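Local coordinates for transketolase (Campylobacter jejuni, PDB 3L84), which belongs to the transketolase family of thiamine diphosphate-binding enzymes and assembles from two copies of the same chain, at residues 422-432 / 463-471. Residues are numbered along the deposited sequence; the frame is centred on the assembly and turned at random.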
# COMPACT_ATOMS: atom_id res chain seq x y z
N LYS A 422 -0.31 -1.02 -4.57
CA LYS A 422 -1.70 -0.86 -5.02
C LYS A 422 -2.08 0.60 -5.32
O LYS A 422 -2.75 0.83 -6.31
CB LYS A 422 -2.64 -1.51 -4.01
CG LYS A 422 -4.15 -1.30 -4.23
CD LYS A 422 -4.69 -1.90 -5.49
CE LYS A 422 -6.19 -1.61 -5.64
NZ LYS A 422 -6.40 -0.16 -5.97
N PRO A 423 -1.65 1.59 -4.52
CA PRO A 423 -2.11 2.97 -4.85
C PRO A 423 -1.62 3.43 -6.21
O PRO A 423 -2.30 4.16 -6.92
CB PRO A 423 -1.51 3.82 -3.72
CG PRO A 423 -1.34 2.89 -2.61
CD PRO A 423 -0.94 1.55 -3.23
N ALA A 424 -0.41 3.02 -6.61
CA ALA A 424 0.14 3.35 -7.92
C ALA A 424 -0.48 2.51 -9.01
O ALA A 424 -0.71 3.00 -10.11
CB ALA A 424 1.69 3.18 -7.91
N ALA A 425 -0.79 1.24 -8.74
CA ALA A 425 -1.56 0.45 -9.70
C ALA A 425 -2.88 1.13 -10.02
O ALA A 425 -3.35 1.12 -11.15
CB ALA A 425 -1.76 -0.99 -9.20
N ARG A 426 -3.51 1.72 -9.01
CA ARG A 426 -4.76 2.39 -9.21
C ARG A 426 -4.61 3.57 -10.15
O ARG A 426 -5.52 3.81 -10.95
CB ARG A 426 -5.32 2.85 -7.87
CG ARG A 426 -6.79 3.12 -7.91
CD ARG A 426 -7.34 3.60 -6.53
NE ARG A 426 -8.80 3.48 -6.49
CZ ARG A 426 -9.66 4.48 -6.62
NH1 ARG A 426 -9.24 5.72 -6.77
NH2 ARG A 426 -10.95 4.21 -6.56
N ILE A 427 -3.52 4.31 -10.07
CA ILE A 427 -3.28 5.40 -11.03
C ILE A 427 -3.12 4.84 -12.44
O ILE A 427 -3.62 5.45 -13.41
CB ILE A 427 -2.07 6.24 -10.62
CG1 ILE A 427 -2.30 6.95 -9.29
CG2 ILE A 427 -1.71 7.25 -11.71
CD1 ILE A 427 -3.21 8.21 -9.43
N ALA A 428 -2.44 3.72 -12.61
CA ALA A 428 -2.37 3.08 -13.93
C ALA A 428 -3.76 2.82 -14.48
O ALA A 428 -4.05 3.04 -15.67
CB ALA A 428 -1.55 1.80 -13.85
N ALA A 429 -4.63 2.27 -13.64
CA ALA A 429 -6.00 1.97 -14.02
C ALA A 429 -6.78 3.23 -14.35
O ALA A 429 -7.49 3.28 -15.37
CB ALA A 429 -6.66 1.16 -12.91
N LEU A 430 -6.68 4.26 -13.52
CA LEU A 430 -7.36 5.53 -13.76
C LEU A 430 -6.99 6.10 -15.10
O LEU A 430 -7.85 6.65 -15.81
CB LEU A 430 -7.01 6.52 -12.63
CG LEU A 430 -7.83 6.31 -11.34
CD1 LEU A 430 -7.07 6.81 -10.09
CD2 LEU A 430 -9.22 6.96 -11.44
N MSE A 431 -5.71 6.02 -15.47
CA MSE A 431 -5.22 6.59 -16.73
C MSE A 431 -5.40 5.65 -17.94
O MSE A 431 -5.26 6.09 -19.07
CB MSE A 431 -3.73 6.87 -16.63
CG MSE A 431 -3.37 7.97 -15.67
SE MSE A 431 -1.54 8.60 -15.90
CE MSE A 431 -0.54 7.08 -15.21
N LYS A 432 -5.69 4.38 -17.69
CA LYS A 432 -5.80 3.37 -18.76
C LYS A 432 -4.51 3.23 -19.56
O LYS A 432 -4.53 3.10 -20.78
CB LYS A 432 -7.03 3.59 -19.66
CG LYS A 432 -8.33 3.68 -18.91
CD LYS A 432 -9.50 3.96 -19.87
CE LYS A 432 -9.91 2.82 -20.65
NZ LYS A 432 -11.23 3.14 -21.37
N ARG A 463 -9.58 -7.71 -8.91
CA ARG A 463 -10.81 -7.85 -9.67
C ARG A 463 -11.75 -6.70 -9.40
O ARG A 463 -12.39 -6.22 -10.36
CB ARG A 463 -11.48 -9.17 -9.37
CG ARG A 463 -10.70 -10.34 -9.93
CD ARG A 463 -11.31 -11.63 -9.48
NE ARG A 463 -10.67 -12.79 -10.12
CZ ARG A 463 -10.80 -14.02 -9.70
NH1 ARG A 463 -11.44 -14.27 -8.56
NH2 ARG A 463 -10.20 -15.00 -10.37
N ALA A 464 -11.82 -6.18 -8.18
CA ALA A 464 -12.72 -5.08 -7.86
C ALA A 464 -12.24 -3.75 -8.43
O ALA A 464 -13.06 -2.86 -8.67
CB ALA A 464 -12.89 -4.96 -6.36
N MSE A 465 -10.94 -3.54 -8.58
CA MSE A 465 -10.41 -2.32 -9.14
C MSE A 465 -10.84 -2.15 -10.60
O MSE A 465 -10.54 -3.01 -11.45
CB MSE A 465 -8.88 -2.33 -9.04
CG MSE A 465 -8.24 -1.06 -9.63
SE MSE A 465 -6.33 -0.89 -9.32
CE MSE A 465 -5.76 -2.77 -9.35
N PRO A 466 -11.50 -1.04 -10.93
CA PRO A 466 -11.84 -0.81 -12.33
C PRO A 466 -10.65 -0.72 -13.26
O PRO A 466 -9.54 -0.38 -12.83
CB PRO A 466 -12.62 0.52 -12.28
CG PRO A 466 -13.17 0.56 -10.89
CD PRO A 466 -12.09 -0.02 -10.04
N ASN A 467 -10.91 -0.90 -14.55
CA ASN A 467 -9.92 -0.68 -15.60
C ASN A 467 -8.64 -1.51 -15.42
O ASN A 467 -7.55 -1.03 -15.68
CB ASN A 467 -9.51 0.81 -15.74
CG ASN A 467 -10.61 1.69 -16.23
OD1 ASN A 467 -11.64 1.22 -16.74
ND2 ASN A 467 -10.38 2.99 -16.15
N PHE A 468 -8.80 -2.74 -14.99
CA PHE A 468 -7.73 -3.72 -14.86
C PHE A 468 -8.23 -5.03 -15.35
O PHE A 468 -9.41 -5.42 -15.07
CB PHE A 468 -7.30 -3.94 -13.40
CG PHE A 468 -5.87 -3.60 -13.12
CD1 PHE A 468 -5.57 -2.35 -12.69
CD2 PHE A 468 -4.84 -4.48 -13.39
CE1 PHE A 468 -4.33 -1.99 -12.46
CE2 PHE A 468 -3.52 -4.08 -13.11
CZ PHE A 468 -3.28 -2.85 -12.68
N LEU A 469 -7.39 -5.75 -16.04
CA LEU A 469 -7.62 -7.17 -16.29
C LEU A 469 -6.75 -7.98 -15.33
O LEU A 469 -5.58 -7.67 -15.20
CB LEU A 469 -7.27 -7.53 -17.72
CG LEU A 469 -8.09 -6.81 -18.78
CD1 LEU A 469 -7.64 -7.24 -20.18
CD2 LEU A 469 -9.60 -7.07 -18.61
N THR A 470 -7.30 -9.00 -14.69
CA THR A 470 -6.53 -9.78 -13.74
C THR A 470 -6.48 -11.20 -14.31
O THR A 470 -7.45 -11.96 -14.18
CB THR A 470 -7.13 -9.77 -12.34
OG1 THR A 470 -7.30 -8.38 -11.95
CG2 THR A 470 -6.24 -10.45 -11.31
N PHE A 471 -5.37 -11.57 -14.92
CA PHE A 471 -5.21 -12.90 -15.52
C PHE A 471 -4.60 -13.87 -14.53
O PHE A 471 -3.58 -13.55 -13.91
CB PHE A 471 -4.34 -12.85 -16.74
CG PHE A 471 -4.93 -12.10 -17.89
CD1 PHE A 471 -5.92 -12.67 -18.65
CD2 PHE A 471 -4.52 -10.82 -18.18
CE1 PHE A 471 -6.45 -12.00 -19.75
CE2 PHE A 471 -5.06 -10.16 -19.28
CZ PHE A 471 -6.02 -10.76 -20.03
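Selenomethionine Met465 reaches out from the loop after helix 458-464 and lays its selenium against helix 418-431, with SE 3.6 Å from Arg426 CA. Its CG stands anti to the backbone N (chi1 180°); the chain is extended as far as SE, then bent at the last torsion so that CE lies beside Lys422 CE. The two side chains meet tip to tip, Lys422 NZ 3.4 Å from SE, a packing contact, since Glu457 and Glu419 of the second subunit hold the ammonium. Unbranched and flexible, Met465 suits the place between loop and helix. One turn on from Arg426, the small Ala429 lets the loop come close: its CB lies 3.3 Å from Pro466 O and 3.7 Å from Phe468 CD1. The Phe468 ring turns its edge to the helix, with Ala425 O in its plane, 3.5 Å from CE1. Asn467, whose positive phi helps turn the loop, donates an N-H from ND2 to Ala429 O at 3.0 Å (N-H...O angle 153°). This donor sits above the carbonyl plane, and Lys432 N reaches the same oxygen from the opposite face. The contact thus joins the last three turns of helix 418-431 and its Schellman end to the loop entering strand 469-471, outermost within the chain in the parallel sheet of the alpha/beta pyrimidine-binding domain of transketolases.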